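PDB 3BW2: 2-nitropropane dioxygenase from Streptomyces ansochromogenes, which probably uses FMN and molecular oxygen to oxidise alkyl nitronates, with propionate 3-nitronate as the presumed physiological substrate. Local coordinates for residues P17-V22 and F39-Y44; E83-Q88 and Y289-Y294. One frame throughout, in Å; residues are numbered along the deposited sequence.

Contact 1 (P17-V22 and F39-Y44). With FMN (flavin mononucleotide), chain B.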
loop_
_atom_site.group_PDB
_atom_site.type_symbol
_atom_site.label_atom_id
_atom_site.label_comp_id
_atom_site.label_asym_id
_atom_site.label_seq_id
_atom_site.Cartn_x
_atom_site.Cartn_y
_atom_site.Cartn_z
ATOM N N PRO A 17 -8.173 17.489 5.855
ATOM C CA PRO A 17 -8.270 18.249 7.100
ATOM C C PRO A 17 -7.150 17.687 7.970
ATOM O O PRO A 17 -6.950 16.472 8.003
ATOM C CB PRO A 17 -9.647 17.866 7.633
ATOM C CG PRO A 17 -9.813 16.450 7.120
ATOM C CD PRO A 17 -9.326 16.587 5.694
ATOM N N MET A 18 -6.410 18.553 8.647
ATOM C CA MET A 18 -5.322 18.098 9.500
ATOM C C MET A 18 -5.388 18.828 10.831
ATOM O O MET A 18 -5.172 20.035 10.902
ATOM C CB MET A 18 -3.979 18.330 8.797
ATOM C CG MET A 18 -3.858 17.535 7.498
ATOM S SD MET A 18 -2.276 17.693 6.629
ATOM C CE MET A 18 -2.620 19.119 5.558
ATOM N N ALA A 19 -5.706 18.082 11.884
ATOM C CA ALA A 19 -5.836 18.649 13.221
ATOM C C ALA A 19 -4.488 19.016 13.811
ATOM O O ALA A 19 -3.452 18.852 13.167
ATOM C CB ALA A 19 -6.556 17.664 14.136
ATOM N N GLY A 20 -4.508 19.523 15.038
ATOM C CA GLY A 20 -3.268 19.902 15.689
ATOM C C GLY A 20 -2.726 21.235 15.216
ATOM O O GLY A 20 -1.528 21.497 15.325
ATOM N N GLY A 21 -3.603 22.073 14.672
ATOM C CA GLY A 21 -3.188 23.385 14.210
ATOM C C GLY A 21 -2.531 23.418 12.844
ATOM O O GLY A 21 -1.934 24.424 12.465
ATOM N N VAL A 22 -2.634 22.328 12.096
ATOM C CA VAL A 22 -2.028 22.281 10.772
ATOM C C VAL A 22 -2.872 22.992 9.714
ATOM O O VAL A 22 -2.415 23.944 9.078
ATOM C CB VAL A 22 -1.780 20.822 10.331
ATOM C CG1 VAL A 22 -1.318 20.779 8.878
ATOM C CG2 VAL A 22 -0.732 20.187 11.240
ATOM N N PHE A 39 -9.975 22.465 3.542
ATOM C CA PHE A 39 -10.625 21.819 4.676
ATOM C C PHE A 39 -10.169 22.357 6.024
ATOM O O PHE A 39 -8.997 22.698 6.214
ATOM C CB PHE A 39 -10.341 20.313 4.663
ATOM C CG PHE A 39 -11.548 19.465 4.388
ATOM C CD1 PHE A 39 -11.784 18.961 3.116
ATOM C CD2 PHE A 39 -12.447 19.165 5.403
ATOM C CE1 PHE A 39 -12.900 18.167 2.855
ATOM C CE2 PHE A 39 -13.565 18.372 5.153
ATOM C CZ PHE A 39 -13.789 17.874 3.875
ATOM N N LEU A 40 -11.109 22.422 6.960
ATOM C CA LEU A 40 -10.817 22.847 8.321
ATOM C C LEU A 40 -10.914 21.572 9.151
ATOM O O LEU A 40 -11.689 20.667 8.822
ATOM C CB LEU A 40 -11.852 23.861 8.822
ATOM C CG LEU A 40 -11.811 25.281 8.260
ATOM C CD1 LEU A 40 -12.964 26.092 8.852
ATOM C CD2 LEU A 40 -10.474 25.930 8.597
ATOM N N ALA A 41 -10.128 21.494 10.216
ATOM C CA ALA A 41 -10.140 20.324 11.083
ATOM C C ALA A 41 -10.763 20.711 12.415
ATOM O O ALA A 41 -10.244 21.579 13.108
ATOM C CB ALA A 41 -8.715 19.821 11.301
ATOM N N ALA A 42 -11.874 20.072 12.773
ATOM C CA ALA A 42 -12.530 20.376 14.043
ATOM C C ALA A 42 -12.046 19.420 15.139
ATOM O O ALA A 42 -12.395 19.567 16.314
ATOM C CB ALA A 42 -14.052 20.285 13.880
ATOM N N GLY A 43 -11.238 18.439 14.741
ATOM C CA GLY A 43 -10.716 17.472 15.690
ATOM C C GLY A 43 -9.936 18.110 16.826
ATOM O O GLY A 43 -9.036 18.918 16.602
ATOM N N TYR A 44 -10.301 17.740 18.049
ATOM C CA TYR A 44 -9.672 18.240 19.269
ATOM C C TYR A 44 -10.003 19.690 19.631
ATOM O O TYR A 44 -9.530 20.188 20.651
ATOM C CB TYR A 44 -8.149 18.047 19.204
ATOM C CG TYR A 44 -7.742 16.617 18.901
ATOM C CD1 TYR A 44 -8.280 15.552 19.628
ATOM C CD2 TYR A 44 -6.844 16.326 17.879
ATOM C CE1 TYR A 44 -7.936 14.236 19.341
ATOM C CE2 TYR A 44 -6.488 15.004 17.580
ATOM C CZ TYR A 44 -7.040 13.966 18.316
ATOM O OH TYR A 44 -6.706 12.659 18.029
HETATM N N1 FMN B . -7.941 13.077 8.607
HETATM C C2 FMN B . -9.138 13.479 9.223
HETATM O O2 FMN B . -10.214 13.052 8.814
HETATM N N3 FMN B . -9.122 14.364 10.289
HETATM C C4 FMN B . -7.950 14.902 10.797
HETATM O O4 FMN B . -7.988 15.699 11.752
HETATM C C4A FMN B . -6.728 14.521 10.179
HETATM N N5 FMN B . -5.514 15.043 10.620
HETATM C C5A FMN B . -4.303 14.707 10.009
HETATM C C6 FMN B . -3.096 15.284 10.481
HETATM C C7 FMN B . -1.820 14.985 9.889
HETATM C C7M FMN B . -0.834 16.178 9.916
HETATM C C8 FMN B . -1.863 14.089 8.758
HETATM C C8M FMN B . -0.867 14.163 7.600
HETATM C C9 FMN B . -3.068 13.478 8.286
HETATM C C9A FMN B . -4.300 13.791 8.909
HETATM N N10 FMN B . -5.528 13.232 8.464
HETATM C C10 FMN B . -6.744 13.598 9.080
HETATM C "C1'" FMN B . -5.542 12.112 7.421
HETATM C "C2'" FMN B . -5.890 12.753 6.054
HETATM O "O2'" FMN B . -7.299 12.892 5.961
HETATM C "C3'" FMN B . -5.445 11.867 4.840
HETATM O "O3'" FMN B . -6.088 10.603 5.009
HETATM C "C4'" FMN B . -3.929 11.633 4.742
HETATM O "O4'" FMN B . -3.282 12.893 4.921
HETATM C "C5'" FMN B . -3.551 11.036 3.353
HETATM O "O5'" FMN B . -2.118 10.808 3.229
HETATM P P FMN B . -0.983 11.869 2.719
HETATM O O1P FMN B . -2.021 12.430 1.806
HETATM O O2P FMN B . -0.241 10.574 2.442
HETATM O O3P FMN B . -1.005 12.368 4.151
#
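Pro17 lies alongside Phe39, the two side chains pointing the same way, and its ring is shared out atom by atom. CB rests 3.8 Å from Phe39 CD2 and also meets Leu40 O and the methyl of Ala41. CG turns to the cofactor and sits 3.7 Å from FMN C2, close to O2 as well. CD closes the ring over the face of Phe39, 4.2 Å from the ring centroid and 26° off its normal, a CH-pi contact. The proline is thus wedged between strand 38-41 and the pyrimidine end of the flavin. Farther along, Ala41 CB pushes against the backbone of 17-22, 3.5 Å from Ala19 N, and so backs the peptide whose N-H faces the isoalloxazine. This is the FMN site of a TIM barrel: residues 17-22 form the loop that leaves strand 13-15, and strand 38-41 is the next one along the chain. Ala19 N donates to FMN N5 at 3.3 Å and 152°, with a weak, more bent bond to O4, so one N-H, coming in tilted from the ring plane, is shared between N5 and O4. Met18 faces away from 39-44. With CG anti to its carbonyl carbon (chi1 -62°), its CB and CG run beside FMN C5A and C6, and the extended chain carries SD to 3.9 Å from FMN C7M and C8M; only CE turns off at chi3. The methyl of Ala19 packs 4.2 Å from Ala41 CB and approaches Tyr44 CD2 obliquely. Tyr44 itself stacks on His298, and Phe70 meets it edge-to-face.

Contact 2 (E83-Q88 and Y289-Y294)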
loop_
_atom_site.group_PDB
_atom_site.type_symbol
_atom_site.label_atom_id
_atom_site.label_comp_id
_atom_site.label_asym_id
_atom_site.label_seq_id
_atom_site.Cartn_x
_atom_site.Cartn_y
_atom_site.Cartn_z
ATOM N N GLU A 83 -2.828 2.274 32.280
ATOM C CA GLU A 83 -2.055 2.488 33.496
ATOM C C GLU A 83 -0.601 2.072 33.276
ATOM O O GLU A 83 0.325 2.769 33.685
ATOM C CB GLU A 83 -2.659 1.667 34.637
ATOM C CG GLU A 83 -2.067 1.953 36.000
ATOM C CD GLU A 83 -2.617 1.030 37.073
ATOM O OE1 GLU A 83 -3.857 0.938 37.204
ATOM O OE2 GLU A 83 -1.809 0.399 37.786
ATOM N N VAL A 84 -0.414 0.925 32.629
ATOM C CA VAL A 84 0.919 0.409 32.345
ATOM C C VAL A 84 1.691 1.312 31.386
ATOM O O VAL A 84 2.884 1.551 31.572
ATOM C CB VAL A 84 0.848 -1.012 31.743
ATOM C CG1 VAL A 84 2.225 -1.450 31.256
ATOM C CG2 VAL A 84 0.341 -1.982 32.788
ATOM N N TYR A 85 1.010 1.810 30.359
ATOM C CA TYR A 85 1.655 2.680 29.384
ATOM C C TYR A 85 2.046 3.993 30.050
ATOM O O TYR A 85 3.140 4.512 29.820
ATOM C CB TYR A 85 0.715 2.947 28.205
ATOM C CG TYR A 85 1.405 3.530 26.994
ATOM C CD1 TYR A 85 2.533 2.913 26.450
ATOM C CD2 TYR A 85 0.920 4.683 26.374
ATOM C CE1 TYR A 85 3.160 3.424 25.317
ATOM C CE2 TYR A 85 1.538 5.205 25.238
ATOM C CZ TYR A 85 2.658 4.569 24.715
ATOM O OH TYR A 85 3.264 5.064 23.585
ATOM N N ALA A 86 1.150 4.522 30.878
ATOM C CA ALA A 86 1.414 5.768 31.589
ATOM C C ALA A 86 2.696 5.606 32.396
ATOM O O ALA A 86 3.566 6.480 32.400
ATOM C CB ALA A 86 0.254 6.093 32.516
ATOM N N HIS A 87 2.801 4.473 33.081
ATOM C CA HIS A 87 3.972 4.168 33.890
ATOM C C HIS A 87 5.232 4.207 33.026
ATOM O O HIS A 87 6.237 4.814 33.396
ATOM C CB HIS A 87 3.813 2.780 34.517
ATOM C CG HIS A 87 5.014 2.318 35.282
ATOM N ND1 HIS A 87 5.476 2.967 36.408
ATOM C CD2 HIS A 87 5.841 1.263 35.091
ATOM C CE1 HIS A 87 6.535 2.330 36.877
ATOM N NE2 HIS A 87 6.778 1.292 36.096
ATOM N N GLN A 88 5.162 3.564 31.864
ATOM C CA GLN A 88 6.292 3.509 30.946
ATOM C C GLN A 88 6.667 4.879 30.391
ATOM O O GLN A 88 7.752 5.051 29.838
ATOM C CB GLN A 88 5.977 2.551 29.796
ATOM C CG GLN A 88 5.589 1.155 30.266
ATOM C CD GLN A 88 5.136 0.259 29.132
ATOM O OE1 GLN A 88 4.324 0.660 28.296
ATOM N NE2 GLN A 88 5.650 -0.967 29.104
ATOM N N TYR A 289 4.999 -1.076 22.551
ATOM C CA TYR A 289 4.191 -1.368 23.727
ATOM C C TYR A 289 2.911 -0.554 23.857
ATOM O O TYR A 289 2.151 -0.742 24.809
ATOM C CB TYR A 289 5.067 -1.174 24.967
ATOM C CG TYR A 289 6.449 -1.760 24.774
ATOM C CD1 TYR A 289 6.644 -3.142 24.760
ATOM C CD2 TYR A 289 7.548 -0.938 24.515
ATOM C CE1 TYR A 289 7.897 -3.692 24.484
ATOM C CE2 TYR A 289 8.808 -1.478 24.235
ATOM C CZ TYR A 289 8.971 -2.856 24.220
ATOM O OH TYR A 289 10.198 -3.401 23.911
ATOM N N ALA A 290 2.672 0.342 22.905
ATOM C CA ALA A 290 1.484 1.189 22.935
ATOM C C ALA A 290 0.199 0.376 22.818
ATOM O O ALA A 290 0.028 -0.406 21.880
ATOM C CB ALA A 290 1.549 2.212 21.817
ATOM N N PRO A 291 -0.725 0.556 23.774
ATOM C CA PRO A 291 -2.002 -0.161 23.784
ATOM C C PRO A 291 -3.068 0.508 22.920
ATOM O O PRO A 291 -2.968 1.691 22.595
ATOM C CB PRO A 291 -2.382 -0.146 25.257
ATOM C CG PRO A 291 -1.922 1.228 25.675
ATOM C CD PRO A 291 -0.558 1.343 25.013
ATOM N N ALA A 292 -4.087 -0.261 22.550
ATOM C CA ALA A 292 -5.187 0.262 21.754
ATOM C C ALA A 292 -6.125 0.947 22.740
ATOM O O ALA A 292 -6.995 0.308 23.325
ATOM C CB ALA A 292 -5.903 -0.873 21.034
ATOM N N ALA A 293 -5.929 2.245 22.939
ATOM C CA ALA A 293 -6.754 3.003 23.874
ATOM C C ALA A 293 -6.837 4.463 23.450
ATOM O O ALA A 293 -6.077 5.300 23.928
ATOM C CB ALA A 293 -6.170 2.899 25.285
ATOM N N TYR A 294 -7.775 4.755 22.555
ATOM C CA TYR A 294 -7.979 6.102 22.035
ATOM C C TYR A 294 -9.312 6.662 22.533
ATOM O O TYR A 294 -10.299 5.937 22.611
ATOM C CB TYR A 294 -7.982 6.063 20.504
ATOM C CG TYR A 294 -8.238 7.402 19.864
ATOM C CD1 TYR A 294 -7.193 8.287 19.617
ATOM C CD2 TYR A 294 -9.532 7.799 19.531
ATOM C CE1 TYR A 294 -7.429 9.539 19.056
ATOM C CE2 TYR A 294 -9.781 9.049 18.967
ATOM C CZ TYR A 294 -8.725 9.911 18.732
ATOM O OH TYR A 294 -8.959 11.147 18.171
HETATM O O HOH W 1 2.360 -0.936 27.515
#
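Tyr85 meets the loop 289-294 with one face of its ring, and Pro291 and Ala290 both lie over that face. Pro291 CD stands 3.5 Å from Tyr85 CG, offset toward the rim of the ring and 23° off the normal through its centroid, while Pro291 CG reaches the tyrosine CB. Nearer the phenol end, Ala290 CA makes a second CH-pi contact 4.1 Å from the centroid, and Ala290 CB packs against CZ and the hydroxyl. The ring reaches the loop because CG is anti to the backbone N (chi1 -165°), which sends it out from helix 81-88. Its hydroxyl hydrogen-bonds to Ala269 O, and Phe282, His286, Val297 and Leu300 of the flanking helices also touch the side chain. Cut back to an alanine, this position is likely to leave a gap beneath Pro291 and Ala290 and the Ala269 carbonyl without its phenol donor. Tyr289 contributes its near end: CB lies 3.9 Å from Gln88 OE1, and beyond it the ring leads away from the helix. The Gln88 and Tyr289 side chains cross at about a right angle, with the amide plane 68° from the ring plane. A water joins the same two residues, donating to Gln88 OE1 at 2.6 Å and to Tyr289 O at 2.7 Å, so Gln88 and the loop are linked in polar fashion through solvent. Aromatic-proline packing of this kind fastens a short surface helix, 81-88, to the loop between helices 281-286 and 296-311, at the periphery of the TIM-barrel enzyme and away from the FMN site.

In the fold
Contact 1 lies near the centre of the chain, about 8 Å from it, and contact 2 near the surface, about 23 Å out; their centres are about 25 Å apart. Along the chain they come in series, 17-22 and 39-44 first, then 83-88 and, some 200 residues later, 289-294. Contact 1 belongs to the eight-stranded parallel barrel beside FMN, whereas contact 2 joins helix 81-88 to a late loop outside the barrel strands. They nevertheless touch: Tyr44 OH and Tyr294 OH are 2.7 Å apart, a probable hydrogen bond. Through it the loop following strand 38-41 at the flavin site is tied to the same late segment that packs against helix 81-88.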